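PDB 2GFG: BH2851 from Bacillus halodurans, which is of unknown function but is a putative adenylate cyclase of the CYTH family, and so probably handles triphosphate-bearing substrates. Local coordinates for residues 37-42 / 119-124; 141-146 / 183-188; 64-69 / 79-84; 45-50 / 109-114. One frame throughout, in Å; residues are numbered along the deposited sequence.

Interactions 1 and 3 are strand pairings in one closed antiparallel barrel. Both are partly buried and share a ladder of backbone bonds. Interaction 1 adds a histidine-threonine CH-pi contact and a side-chain water bridge; interaction 3 adds a threonine-asparagine hydrogen bond and a mostly apolar second face. Interaction 2 lays helix 182-190 against the turn end of strand 134-143, beside interaction 1. It is mostly buried and has no hydrogen bond between its segments. Interaction 4 is the smallest and most peripheral: short helix 47-50 meets the loop after helix 101-108, through van der Waals contacts alone. Glu42 ties the strand of interaction 1 to that helix. Leu68 of interaction 3 touches Leu48 there.

Interaction 1: 37-42 / 119-124; sequences RNHYFE and IGTLST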
loop_
_atom_site.group_PDB
_atom_site.type_symbol
_atom_site.label_atom_id
_atom_site.label_comp_id
_atom_site.label_asym_id
_atom_site.label_seq_id
_atom_site.Cartn_x
_atom_site.Cartn_y
_atom_site.Cartn_z
ATOM N N ARG A 37 -6.408 -7.310 -3.024
ATOM C CA ARG A 37 -5.594 -8.219 -2.221
ATOM C C ARG A 37 -4.135 -7.933 -2.455
ATOM O O ARG A 37 -3.672 -7.944 -3.588
ATOM C CB ARG A 37 -5.882 -9.655 -2.591
ATOM C CG ARG A 37 -7.217 -10.138 -2.147
ATOM C CD ARG A 37 -7.287 -11.654 -2.155
ATOM N NE ARG A 37 -8.465 -12.147 -1.446
ATOM C CZ ARG A 37 -8.698 -13.435 -1.159
ATOM N NH1 ARG A 37 -7.829 -14.390 -1.532
ATOM N NH2 ARG A 37 -9.800 -13.773 -0.499
ATOM N N ASN A 38 -3.405 -7.700 -1.369
ATOM C CA ASN A 38 -1.988 -7.435 -1.431
ATOM C C ASN A 38 -1.241 -8.655 -0.966
ATOM O O ASN A 38 -1.393 -9.073 0.181
ATOM C CB ASN A 38 -1.645 -6.241 -0.554
ATOM C CG ASN A 38 -2.416 -5.016 -0.931
ATOM O OD1 ASN A 38 -2.342 -4.560 -2.051
ATOM N ND2 ASN A 38 -3.202 -4.492 0.008
ATOM N N HIS A 39 -0.529 -9.301 -1.893
ATOM C CA HIS A 39 0.280 -10.470 -1.573
ATOM C C HIS A 39 1.701 -10.014 -1.355
ATOM O O HIS A 39 2.326 -9.490 -2.268
ATOM C CB HIS A 39 0.227 -11.481 -2.707
ATOM C CG HIS A 39 -1.149 -11.972 -3.015
ATOM N ND1 HIS A 39 -1.702 -13.075 -2.398
ATOM C CD2 HIS A 39 -2.095 -11.504 -3.866
ATOM C CE1 HIS A 39 -2.925 -13.268 -2.860
ATOM N NE2 HIS A 39 -3.186 -12.331 -3.754
ATOM N N TYR A 40 2.219 -10.217 -0.142
ATOM C CA TYR A 40 3.540 -9.684 0.234
ATOM C C TYR A 40 4.653 -10.688 0.067
ATOM O O TYR A 40 4.480 -11.869 0.334
ATOM C CB TYR A 40 3.512 -9.177 1.668
ATOM C CG TYR A 40 2.475 -8.111 1.898
ATOM C CD1 TYR A 40 2.425 -6.969 1.080
ATOM C CD2 TYR A 40 1.556 -8.214 2.942
ATOM C CE1 TYR A 40 1.468 -5.980 1.277
ATOM C CE2 TYR A 40 0.594 -7.220 3.159
ATOM C CZ TYR A 40 0.554 -6.104 2.315
ATOM O OH TYR A 40 -0.393 -5.124 2.507
ATOM N N PHE A 41 5.811 -10.195 -0.382
ATOM C CA PHE A 41 6.990 -11.015 -0.571
ATOM C C PHE A 41 8.145 -10.479 0.257
ATOM O O PHE A 41 8.331 -9.264 0.373
ATOM C CB PHE A 41 7.375 -11.055 -2.039
ATOM C CG PHE A 41 6.358 -11.715 -2.903
ATOM C CD1 PHE A 41 6.478 -13.064 -3.237
ATOM C CD2 PHE A 41 5.238 -11.016 -3.339
ATOM C CE1 PHE A 41 5.516 -13.692 -4.033
ATOM C CE2 PHE A 41 4.275 -11.639 -4.132
ATOM C CZ PHE A 41 4.421 -12.988 -4.472
ATOM N N GLU A 42 8.920 -11.390 0.825
ATOM C CA GLU A 42 10.029 -11.029 1.674
ATOM C C GLU A 42 10.916 -12.254 1.905
ATOM O O GLU A 42 10.467 -13.395 1.729
ATOM C CB GLU A 42 9.491 -10.467 3.025
ATOM C CG GLU A 42 10.543 -10.003 4.032
ATOM C CD GLU A 42 11.457 -8.902 3.501
ATOM O OE1 GLU A 42 12.350 -9.211 2.684
ATOM O OE2 GLU A 42 11.366 -7.756 4.006
ATOM N N ILE A 119 4.867 -14.341 1.783
ATOM C CA ILE A 119 4.747 -14.398 3.272
ATOM C C ILE A 119 3.291 -14.322 3.753
ATOM O O ILE A 119 2.960 -14.842 4.819
ATOM C CB ILE A 119 5.619 -13.295 3.992
ATOM C CG1 ILE A 119 5.281 -11.886 3.493
ATOM C CG2 ILE A 119 7.104 -13.583 3.785
ATOM C CD1 ILE A 119 5.771 -10.764 4.431
ATOM N N GLY A 120 2.426 -13.685 2.958
ATOM C CA GLY A 120 0.997 -13.630 3.272
ATOM C C GLY A 120 0.235 -12.579 2.484
ATOM O O GLY A 120 0.821 -11.818 1.714
ATOM N N THR A 121 -1.073 -12.508 2.736
ATOM C CA THR A 121 -1.973 -11.654 1.977
ATOM C C THR A 121 -2.846 -10.788 2.895
ATOM O O THR A 121 -3.499 -11.293 3.802
ATOM C CB THR A 121 -2.887 -12.496 1.058
ATOM O OG1 THR A 121 -2.080 -13.326 0.224
ATOM C CG2 THR A 121 -3.778 -11.597 0.171
ATOM N N LEU A 122 -2.863 -9.484 2.608
ATOM C CA LEU A 122 -3.695 -8.519 3.312
ATOM C C LEU A 122 -4.733 -7.981 2.340
ATOM O O LEU A 122 -4.378 -7.483 1.259
ATOM C CB LEU A 122 -2.820 -7.378 3.851
ATOM C CG LEU A 122 -3.495 -6.187 4.551
ATOM C CD1 LEU A 122 -2.558 -5.593 5.581
ATOM C CD2 LEU A 122 -3.953 -5.100 3.557
ATOM N N SER A 123 -6.016 -8.086 2.709
ATOM C CA SER A 123 -7.111 -7.592 1.863
ATOM C C SER A 123 -7.542 -6.203 2.299
ATOM O O SER A 123 -7.615 -5.925 3.488
ATOM C CB SER A 123 -8.304 -8.540 1.918
ATOM O OG SER A 123 -7.982 -9.789 1.334
ATOM N N THR A 124 -7.853 -5.343 1.324
ATOM C CA THR A 124 -8.317 -3.972 1.607
ATOM C C THR A 124 -9.546 -3.609 0.776
ATOM O O THR A 124 -9.588 -3.848 -0.431
ATOM C CB THR A 124 -7.213 -2.921 1.342
ATOM O OG1 THR A 124 -6.092 -3.174 2.198
ATOM C CG2 THR A 124 -7.737 -1.488 1.611
HETATM O O HOH W 1 -4.155 -2.013 0.353
#
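In His39 chi1 is -59°, which turns the imidazole anti to the carbonyl carbon, while Thr121 holds its methyl CG2 anti to the backbone N. The two side chains lie side by side on one face of the sheet and point the same way. CG2 of Thr121 rests over one face of the His39 ring, 3.8 Å from its centroid, in a CH-pi contact displaced toward the rim. OG1 of Thr121 is 2.7 Å from ND1 of His39, and has a weak hydrogen bond to His118. With an alanine here in place of His39, the Thr121 methyl would probably lose the ring face it rests on, and OG1 its close neighbour ND1. Arg37 runs along the same face, and its CG lies 3.6 Å from OG of Ser123.

Strands 34-42 and 117-131 are antiparallel neighbours in the eight-stranded barrel of the CYTH fold. Asn38 N bonds to Leu122 O at 2.8 Å, and Leu122 N returns a bond to Asn38 O. Tyr40 N donates to Gly120 O in a nearly straight bond, 176° at the hydrogen.

Asn38, Tyr40 and Leu122 share the other face. The Tyr40 ring slants across Leu122, with CE2 3.5 Å from Leu122 CB. Tyr40 OH also touches CB and CD2 of that leucine. Tyr40 CB packs on Ile119 CG1 at 3.7 Å, and Phe186 meets the tyrosine ring edge-to-face. Asn38 ND2 gives a 2.7 Å bond to a water that also binds Thr124 OG1. Asn38 OD1 is held by Arg58 NE, and Thr124 OG1 also bonds to Ser141.

Interaction 2: 141-146 / 183-188; sequences SSYLGI and IQRFFS
A type I' beta turn from Tyr143 to Ile146, between strands 134-143 and 146-155, packs against helix 182-190 near the C-terminus. Leu144, in the turn, reaches over the ring of Phe186. Its CD1 sits 3.8 Å from the ring centroid, over the face and offset toward the rim, in a CH-pi contact. CG of Leu144 is 3.6 Å from CE2 of Phe186. The same CD1 also touches the backbone O of Phe186, so this methyl fills the corner between ring and helix backbone.

Tyr143 comes to the edge of that ring rather than its face: its CB lies 3.8 Å from Phe186 CD2. The turn closes a hairpin of the CYTH barrel, and the helix covers part of the wall beside it. Segment 141-143 and helix segment 183-188 run 28° apart, their axes 9.9 Å from each other.

Chi1 of Tyr143 is 53°, between backbone N and carbonyl carbon. This carries the ring across Arg185, where CE2 of Tyr143 meets Arg185 O at 3.4 Å. Farther out, Tyr143 OH is 3.7 Å from Arg185 CB and lies near the guanidinium plane, at its edge. The ring and guanidinium planes are 62° apart. Asp148 OD2 joins the two polar ends: it accepts a hydrogen bond from Tyr143 OH and forms a salt bridge with Arg185 NE. Arg185 NH1 forms a second salt bridge, with Glu150, which fixes the rotation of the guanidinium further.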
loop_
_atom_site.group_PDB
_atom_site.type_symbol
_atom_site.label_atom_id
_atom_site.label_comp_id
_atom_site.label_asym_id
_atom_site.label_seq_id
_atom_site.Cartn_x
_atom_site.Cartn_y
_atom_site.Cartn_z
ATOM N N SER A 141 -9.035 -2.708 6.054
ATOM C CA SER A 141 -8.167 -3.851 5.749
ATOM C C SER A 141 -8.411 -5.009 6.694
ATOM O O SER A 141 -8.733 -4.806 7.850
ATOM C CB SER A 141 -6.691 -3.433 5.829
ATOM O OG SER A 141 -6.417 -2.383 4.930
ATOM N N SER A 142 -8.228 -6.234 6.180
ATOM C CA SER A 142 -8.311 -7.454 6.989
ATOM C C SER A 142 -7.094 -8.324 6.717
ATOM O O SER A 142 -6.694 -8.499 5.562
ATOM C CB SER A 142 -9.576 -8.228 6.662
ATOM O OG SER A 142 -9.520 -8.757 5.350
ATOM N N TYR A 143 -6.508 -8.875 7.777
ATOM C CA TYR A 143 -5.297 -9.699 7.642
ATOM C C TYR A 143 -5.042 -10.533 8.877
ATOM O O TYR A 143 -5.226 -10.059 10.005
ATOM C CB TYR A 143 -4.065 -8.809 7.350
ATOM C CG TYR A 143 -3.852 -7.666 8.347
ATOM C CD1 TYR A 143 -4.570 -6.458 8.230
ATOM C CD2 TYR A 143 -2.900 -7.772 9.372
ATOM C CE1 TYR A 143 -4.368 -5.400 9.136
ATOM C CE2 TYR A 143 -2.685 -6.718 10.280
ATOM C CZ TYR A 143 -3.424 -5.535 10.155
ATOM O OH TYR A 143 -3.217 -4.504 11.040
ATOM N N LEU A 144 -4.655 -11.795 8.660
ATOM C CA LEU A 144 -4.256 -12.695 9.744
ATOM C C LEU A 144 -5.302 -12.756 10.909
ATOM O O LEU A 144 -4.934 -12.731 12.087
ATOM C CB LEU A 144 -2.869 -12.280 10.283
ATOM C CG LEU A 144 -1.756 -12.192 9.238
ATOM C CD1 LEU A 144 -0.522 -11.472 9.800
ATOM C CD2 LEU A 144 -1.388 -13.588 8.723
ATOM N N GLY A 145 -6.595 -12.770 10.547
ATOM C CA GLY A 145 -7.695 -12.903 11.534
ATOM C C GLY A 145 -8.286 -11.582 12.065
ATOM O O GLY A 145 -9.432 -11.563 12.538
ATOM N N ILE A 146 -7.502 -10.486 12.007
ATOM C CA ILE A 146 -7.947 -9.167 12.533
ATOM C C ILE A 146 -8.297 -8.191 11.397
ATOM O O ILE A 146 -8.219 -8.544 10.213
ATOM C CB ILE A 146 -6.859 -8.525 13.492
ATOM C CG1 ILE A 146 -5.630 -8.025 12.700
ATOM C CG2 ILE A 146 -6.440 -9.527 14.570
ATOM C CD1 ILE A 146 -4.572 -7.327 13.564
ATOM N N ILE A 183 1.775 -3.235 5.084
ATOM C CA ILE A 183 2.707 -4.360 5.043
ATOM C C ILE A 183 3.494 -4.507 6.365
ATOM O O ILE A 183 3.801 -5.622 6.794
ATOM C CB ILE A 183 3.688 -4.240 3.818
ATOM C CG1 ILE A 183 4.488 -5.518 3.643
ATOM C CG2 ILE A 183 4.627 -3.011 3.957
ATOM C CD1 ILE A 183 5.231 -5.587 2.336
ATOM N N GLN A 184 3.792 -3.378 7.008
ATOM C CA GLN A 184 4.494 -3.386 8.302
ATOM C C GLN A 184 3.530 -3.774 9.426
ATOM O O GLN A 184 3.889 -4.550 10.321
ATOM C CB GLN A 184 5.123 -2.024 8.583
ATOM C CG GLN A 184 6.126 -1.565 7.513
ATOM C CD GLN A 184 7.438 -2.294 7.589
ATOM N N ARG A 185 2.286 -3.260 9.355
ATOM C CA ARG A 185 1.216 -3.683 10.283
ATOM C C ARG A 185 0.916 -5.169 10.099
ATOM O O ARG A 185 0.526 -5.846 11.045
ATOM C CB ARG A 185 -0.069 -2.864 10.073
ATOM C CG ARG A 185 0.073 -1.372 10.372
ATOM C CD ARG A 185 -1.274 -0.709 10.664
ATOM N NE ARG A 185 -2.305 -1.002 9.651
ATOM C CZ ARG A 185 -2.505 -0.299 8.519
ATOM N NH1 ARG A 185 -1.684 0.688 8.165
ATOM N NH2 ARG A 185 -3.505 -0.632 7.714
ATOM N N PHE A 186 1.096 -5.668 8.861
ATOM C CA PHE A 186 0.915 -7.091 8.568
ATOM C C PHE A 186 1.934 -7.959 9.308
ATOM O O PHE A 186 1.555 -8.791 10.113
ATOM C CB PHE A 186 1.002 -7.377 7.045
ATOM C CG PHE A 186 0.850 -8.837 6.698
ATOM C CD1 PHE A 186 1.959 -9.690 6.694
ATOM C CD2 PHE A 186 -0.416 -9.383 6.471
ATOM C CE1 PHE A 186 1.808 -11.050 6.444
ATOM C CE2 PHE A 186 -0.570 -10.740 6.216
ATOM C CZ PHE A 186 0.540 -11.573 6.201
ATOM N N PHE A 187 3.231 -7.789 8.994
ATOM C CA PHE A 187 4.267 -8.695 9.577
ATOM C C PHE A 187 4.727 -8.338 11.020
ATOM O O PHE A 187 5.329 -9.172 11.695
ATOM C CB PHE A 187 5.485 -8.960 8.608
ATOM C CG PHE A 187 6.124 -7.718 8.026
ATOM C CD1 PHE A 187 6.738 -6.767 8.851
ATOM C CD2 PHE A 187 6.307 -7.613 6.633
ATOM C CE1 PHE A 187 7.422 -5.656 8.289
ATOM C CE2 PHE A 187 6.995 -6.518 6.074
ATOM C CZ PHE A 187 7.539 -5.540 6.899
ATOM N N SER A 188 4.385 -7.139 11.506
ATOM C CA SER A 188 4.532 -6.846 12.956
ATOM C C SER A 188 3.493 -7.685 13.745
ATOM O O SER A 188 3.764 -8.130 14.860
ATOM C CB SER A 188 4.374 -5.346 13.260
ATOM O OG SER A 188 3.050 -4.901 13.028
#

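Interaction 3: 64-69 / 79-84; sequences FTFTLK and TNQTLS
Asn80 meets Thr65 and Thr67 on one face of the hairpin formed by strands 63-71 and 76-83. Its CB touches CG2 of Thr65 at 4.2 Å. With chi1 at -62°, CG turns anti to the carbonyl carbon and brings the amide beside Thr67. There OD1 of Asn80 accepts a 2.7 Å hydrogen bond from OG1 of Thr67, in the amide plane and on a lone pair. The methyl CG2 of Thr67 also lies against OD1. The other tip atom, ND2, bonds to Glu78 of the same strand.

The backbones form an antiparallel ladder with Thr67 and Asn80 as a non-hydrogen-bonded pair. Leu68 and Thr79 exchange two bonds at one end. Phe66 N reaches Gln81 O at 2.6 Å, and Leu83 N bonds to Phe64 O at 3.0 Å. A water bridges Phe64 N and Leu83 O beyond it.

The other face of this barrel hairpin is mostly apolar. CG of Leu83 packs on CB of Phe66 at 3.7 Å, the two side chains slanting across each other. Helix 101-108 covers this side, with Val102 on Phe66 and Ala105 and Leu106 on Leu68.

Thr67 gives its proton to OD1 while ND2 faces Glu78, so both ends of the Asn80 amide have matched partners. A flipped amide would probably set OD1 against the Glu78 carboxylate.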
loop_
_atom_site.group_PDB
_atom_site.type_symbol
_atom_site.label_atom_id
_atom_site.label_comp_id
_atom_site.label_asym_id
_atom_site.label_seq_id
_atom_site.Cartn_x
_atom_site.Cartn_y
_atom_site.Cartn_z
ATOM N N PHE A 64 -3.622 -7.938 -12.094
ATOM C CA PHE A 64 -2.489 -8.154 -11.196
ATOM C C PHE A 64 -1.397 -7.149 -11.477
ATOM O O PHE A 64 -1.056 -6.905 -12.641
ATOM C CB PHE A 64 -1.945 -9.560 -11.367
ATOM C CG PHE A 64 -2.913 -10.622 -10.990
ATOM C CD1 PHE A 64 -3.884 -11.045 -11.887
ATOM C CD2 PHE A 64 -2.898 -11.176 -9.702
ATOM C CE1 PHE A 64 -4.811 -12.019 -11.523
ATOM C CE2 PHE A 64 -3.802 -12.166 -9.344
ATOM C CZ PHE A 64 -4.765 -12.580 -10.244
ATOM N N THR A 65 -0.839 -6.572 -10.404
ATOM C CA THR A 65 0.220 -5.570 -10.511
ATOM C C THR A 65 1.368 -5.894 -9.542
ATOM O O THR A 65 1.164 -5.984 -8.323
ATOM C CB THR A 65 -0.319 -4.156 -10.209
ATOM O OG1 THR A 65 -1.474 -3.893 -11.029
ATOM C CG2 THR A 65 0.749 -3.089 -10.479
ATOM N N PHE A 66 2.559 -6.095 -10.104
ATOM C CA PHE A 66 3.781 -6.336 -9.336
ATOM C C PHE A 66 4.370 -4.986 -8.971
ATOM O O PHE A 66 4.599 -4.164 -9.845
ATOM C CB PHE A 66 4.767 -7.148 -10.212
ATOM C CG PHE A 66 5.917 -7.819 -9.447
ATOM C CD1 PHE A 66 5.775 -8.242 -8.106
ATOM C CD2 PHE A 66 7.086 -8.191 -10.144
ATOM C CE1 PHE A 66 6.803 -8.920 -7.462
ATOM C CE2 PHE A 66 8.125 -8.874 -9.496
ATOM C CZ PHE A 66 7.992 -9.231 -8.165
ATOM N N THR A 67 4.590 -4.746 -7.672
ATOM C CA THR A 67 5.014 -3.404 -7.201
ATOM C C THR A 67 6.131 -3.459 -6.178
ATOM O O THR A 67 6.034 -4.171 -5.167
ATOM C CB THR A 67 3.813 -2.611 -6.605
ATOM O OG1 THR A 67 2.886 -2.317 -7.641
ATOM C CG2 THR A 67 4.275 -1.291 -5.959
ATOM N N LEU A 68 7.202 -2.720 -6.464
ATOM C CA LEU A 68 8.254 -2.457 -5.498
ATOM C C LEU A 68 8.115 -1.011 -5.001
ATOM O O LEU A 68 7.773 -0.112 -5.780
ATOM C CB LEU A 68 9.635 -2.660 -6.139
ATOM C CG LEU A 68 10.874 -2.335 -5.279
ATOM C CD1 LEU A 68 10.948 -3.227 -4.043
ATOM C CD2 LEU A 68 12.148 -2.461 -6.111
ATOM N N LYS A 69 8.315 -0.813 -3.693
ATOM C CA LYS A 69 8.431 0.528 -3.091
ATOM C C LYS A 69 9.764 0.605 -2.418
ATOM O O LYS A 69 10.088 -0.262 -1.624
ATOM C CB LYS A 69 7.344 0.764 -2.050
ATOM C CG LYS A 69 5.956 0.913 -2.614
ATOM C CD LYS A 69 4.925 1.127 -1.496
ATOM C CE LYS A 69 3.517 1.281 -2.061
ATOM N NZ LYS A 69 2.508 1.621 -1.012
ATOM N N THR A 79 7.769 1.385 -8.258
ATOM C CA THR A 79 7.947 0.773 -9.574
ATOM C C THR A 79 6.868 -0.273 -9.777
ATOM O O THR A 79 6.833 -1.288 -9.064
ATOM C CB THR A 79 9.339 0.132 -9.708
ATOM O OG1 THR A 79 10.334 1.115 -9.438
ATOM C CG2 THR A 79 9.556 -0.429 -11.121
ATOM N N ASN A 80 5.970 -0.011 -10.742
ATOM C CA ASN A 80 4.819 -0.876 -11.012
ATOM C C ASN A 80 5.004 -1.669 -12.310
ATOM O O ASN A 80 5.550 -1.149 -13.300
ATOM C CB ASN A 80 3.540 -0.032 -11.110
ATOM C CG ASN A 80 3.220 0.707 -9.819
ATOM O OD1 ASN A 80 3.146 0.101 -8.742
ATOM N ND2 ASN A 80 2.977 2.005 -9.926
ATOM N N GLN A 81 4.535 -2.918 -12.311
ATOM C CA GLN A 81 4.574 -3.768 -13.512
ATOM C C GLN A 81 3.347 -4.665 -13.552
ATOM O O GLN A 81 3.063 -5.367 -12.585
ATOM C CB GLN A 81 5.840 -4.615 -13.512
ATOM C CG GLN A 81 6.081 -5.436 -14.788
ATOM C CD GLN A 81 7.295 -6.346 -14.663
ATOM O OE1 GLN A 81 8.224 -6.067 -13.891
ATOM N NE2 GLN A 81 7.281 -7.454 -15.391
ATOM N N THR A 82 2.622 -4.632 -14.672
ATOM C CA THR A 82 1.454 -5.493 -14.879
ATOM C C THR A 82 1.890 -6.933 -15.079
ATOM O O THR A 82 2.856 -7.200 -15.789
ATOM C CB THR A 82 0.635 -5.054 -16.124
ATOM O OG1 THR A 82 0.268 -3.684 -16.002
ATOM C CG2 THR A 82 -0.655 -5.918 -16.287
ATOM N N LEU A 83 1.165 -7.857 -14.446
ATOM C CA LEU A 83 1.403 -9.297 -14.604
ATOM C C LEU A 83 0.156 -9.968 -15.111
ATOM O O LEU A 83 -0.946 -9.504 -14.855
ATOM C CB LEU A 83 1.773 -9.932 -13.272
ATOM C CG LEU A 83 2.975 -9.428 -12.505
ATOM C CD1 LEU A 83 3.221 -10.350 -11.312
ATOM C CD2 LEU A 83 4.218 -9.347 -13.382
ATOM N N SER A 84 0.329 -11.094 -15.796
ATOM C CA SER A 84 -0.794 -11.970 -16.117
ATOM C C SER A 84 -1.092 -12.831 -14.906
ATOM O O SER A 84 -0.271 -12.916 -13.969
ATOM C CB SER A 84 -0.475 -12.858 -17.325
ATOM O OG SER A 84 0.650 -13.678 -17.081
HETATM O O HOH W 2 -3.361 -8.406 -15.060
#

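Interaction 4: 45-50 / 109-114; sequences DFQLKK and LSIPIS
Gln47 and Ile111 mark the closest approach of the two backbones, with CA atoms 7.0 Å apart. Phe46 has positive phi, 65°, and stands at the N-cap position of the short helix 47-50. On the other side Ser110, also at positive phi, is the C-prime residue of a Schellman motif that ends helix 101-108. The chain then passes through Ile111 and Pro112 into a 3-10 segment.

Gln47 extends its side chain beyond CG, with chi2 at -170°, toward the ring of Pro112 coming the other way. NE2 of Gln47 is 3.2 Å from CD of Pro112, and OE1 of Gln47 is 3.4 Å from CG of the same proline. These are van der Waals contacts. An alanine in place of Gln47 would lack the amide, and CG and CD of Pro112 would probably lose their cover.

Helix 47-50 follows barrel strand 34-42, and its start is tied back to that strand's end. Glu42 takes hydrogen bonds from the backbone N of Leu48 and of Lys49, and Thr43 OG1 takes one from Gln47 N.

Leu48 makes the apolar half of the contact. Its CD2 meets CD1 of Ile111 at 4.0 Å, the two side chains crossing at about a right angle. Leu106 and Leu116 also touch Leu48. The same CD1 of Ile111 reaches CB of Gln47 at 4.2 Å, so this methyl touches both Gln47 and Leu48. Gln51 NE2 adds a hydrogen bond to Leu109 O.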
loop_
_atom_site.group_PDB
_atom_site.type_symbol
_atom_site.label_atom_id
_atom_site.label_comp_id
_atom_site.label_asym_id
_atom_site.label_seq_id
_atom_site.Cartn_x
_atom_site.Cartn_y
_atom_site.Cartn_z
ATOM N N ASP A 45 15.104 -13.489 6.510
ATOM C CA ASP A 45 15.759 -12.483 7.376
ATOM C C ASP A 45 15.208 -11.042 7.172
ATOM O O ASP A 45 15.730 -10.094 7.753
ATOM C CB ASP A 45 17.258 -12.487 7.136
ATOM C CG ASP A 45 17.625 -11.936 5.795
ATOM O OD1 ASP A 45 17.168 -12.506 4.778
ATOM O OD2 ASP A 45 18.344 -10.913 5.750
ATOM N N PHE A 46 14.201 -10.896 6.302
ATOM C CA PHE A 46 13.527 -9.607 6.064
ATOM C C PHE A 46 14.465 -8.536 5.433
ATOM O O PHE A 46 14.592 -7.420 5.956
ATOM C CB PHE A 46 12.869 -9.076 7.366
ATOM C CG PHE A 46 11.889 -10.044 7.997
ATOM C CD1 PHE A 46 10.539 -10.040 7.618
ATOM C CD2 PHE A 46 12.310 -10.950 8.980
ATOM C CE1 PHE A 46 9.624 -10.938 8.198
ATOM C CE2 PHE A 46 11.398 -11.853 9.572
ATOM C CZ PHE A 46 10.059 -11.844 9.182
ATOM N N GLN A 47 15.066 -8.875 4.285
ATOM C CA GLN A 47 16.026 -7.961 3.598
ATOM C C GLN A 47 15.367 -6.688 3.045
ATOM O O GLN A 47 15.954 -5.601 3.125
ATOM C CB GLN A 47 16.784 -8.695 2.480
ATOM C CG GLN A 47 17.827 -9.674 3.006
ATOM C CD GLN A 47 18.748 -10.238 1.922
ATOM O OE1 GLN A 47 18.988 -11.448 1.866
ATOM N NE2 GLN A 47 19.298 -9.352 1.078
ATOM N N LEU A 48 14.156 -6.819 2.494
ATOM C CA LEU A 48 13.428 -5.647 1.973
ATOM C C LEU A 48 13.111 -4.656 3.101
ATOM O O LEU A 48 13.224 -3.442 2.918
ATOM C CB LEU A 48 12.139 -6.065 1.254
ATOM C CG LEU A 48 12.298 -6.750 -0.107
ATOM C CD1 LEU A 48 11.000 -7.482 -0.502
ATOM C CD2 LEU A 48 12.689 -5.747 -1.173
ATOM N N LYS A 49 12.744 -5.186 4.269
ATOM C CA LYS A 49 12.458 -4.356 5.446
ATOM C C LYS A 49 13.724 -3.575 5.868
ATOM O O LYS A 49 13.659 -2.381 6.135
ATOM C CB LYS A 49 11.951 -5.231 6.618
ATOM C CG LYS A 49 10.965 -4.526 7.571
ATOM C CD LYS A 49 11.662 -3.627 8.569
ATOM C CE LYS A 49 10.663 -2.965 9.507
ATOM N NZ LYS A 49 11.305 -1.930 10.361
ATOM N N LYS A 50 14.869 -4.262 5.866
ATOM C CA LYS A 50 16.162 -3.651 6.250
ATOM C C LYS A 50 16.638 -2.571 5.260
ATOM O O LYS A 50 17.439 -1.714 5.619
ATOM C CB LYS A 50 17.234 -4.735 6.409
ATOM C CG LYS A 50 16.979 -5.661 7.590
ATOM C CD LYS A 50 17.862 -6.885 7.555
ATOM C CE LYS A 50 17.735 -7.689 8.852
ATOM N NZ LYS A 50 18.583 -8.920 8.839
ATOM N N LEU A 109 19.293 -3.502 -5.769
ATOM C CA LEU A 109 19.352 -3.451 -4.288
ATOM C C LEU A 109 20.068 -4.685 -3.664
ATOM O O LEU A 109 20.105 -4.824 -2.440
ATOM C CB LEU A 109 17.928 -3.326 -3.707
ATOM C CG LEU A 109 17.180 -2.017 -4.006
ATOM C CD1 LEU A 109 15.733 -2.128 -3.584
ATOM C CD2 LEU A 109 17.847 -0.816 -3.325
ATOM N N SER A 110 20.645 -5.550 -4.519
ATOM C CA SER A 110 21.336 -6.800 -4.077
ATOM C C SER A 110 20.403 -7.753 -3.290
ATOM O O SER A 110 20.844 -8.476 -2.386
ATOM C CB SER A 110 22.616 -6.482 -3.269
ATOM O OG SER A 110 23.620 -5.930 -4.104
ATOM N N ILE A 111 19.131 -7.780 -3.686
ATOM C CA ILE A 111 18.145 -8.671 -3.088
ATOM C C ILE A 111 18.242 -10.023 -3.777
ATOM O O ILE A 111 18.057 -10.103 -4.985
ATOM C CB ILE A 111 16.690 -8.131 -3.268
ATOM C CG1 ILE A 111 16.546 -6.710 -2.703
ATOM C CG2 ILE A 111 15.661 -9.090 -2.603
ATOM C CD1 ILE A 111 16.625 -6.622 -1.171
ATOM N N PRO A 112 18.553 -11.104 -3.011
ATOM C CA PRO A 112 18.557 -12.428 -3.632
ATOM C C PRO A 112 17.123 -12.890 -3.945
ATOM O O PRO A 112 16.362 -13.208 -3.031
ATOM C CB PRO A 112 19.208 -13.311 -2.564
ATOM C CG PRO A 112 18.900 -12.626 -1.277
ATOM C CD PRO A 112 18.909 -11.166 -1.576
ATOM N N ILE A 113 16.754 -12.854 -5.233
ATOM C CA ILE A 113 15.382 -13.202 -5.681
ATOM C C ILE A 113 15.011 -14.661 -5.360
ATOM O O ILE A 113 13.843 -14.962 -5.068
ATOM C CB ILE A 113 15.181 -12.898 -7.223
ATOM C CG1 ILE A 113 15.127 -11.375 -7.470
ATOM C CG2 ILE A 113 13.898 -13.561 -7.775
ATOM C CD1 ILE A 113 16.395 -10.800 -7.987
ATOM N N SER A 114 16.010 -15.546 -5.371
ATOM C CA SER A 114 15.815 -16.962 -4.992
ATOM C C SER A 114 15.398 -17.138 -3.511
ATOM O O SER A 114 14.916 -18.202 -3.128
ATOM C CB SER A 114 17.091 -17.755 -5.248
ATOM O OG SER A 114 18.116 -17.365 -4.346
#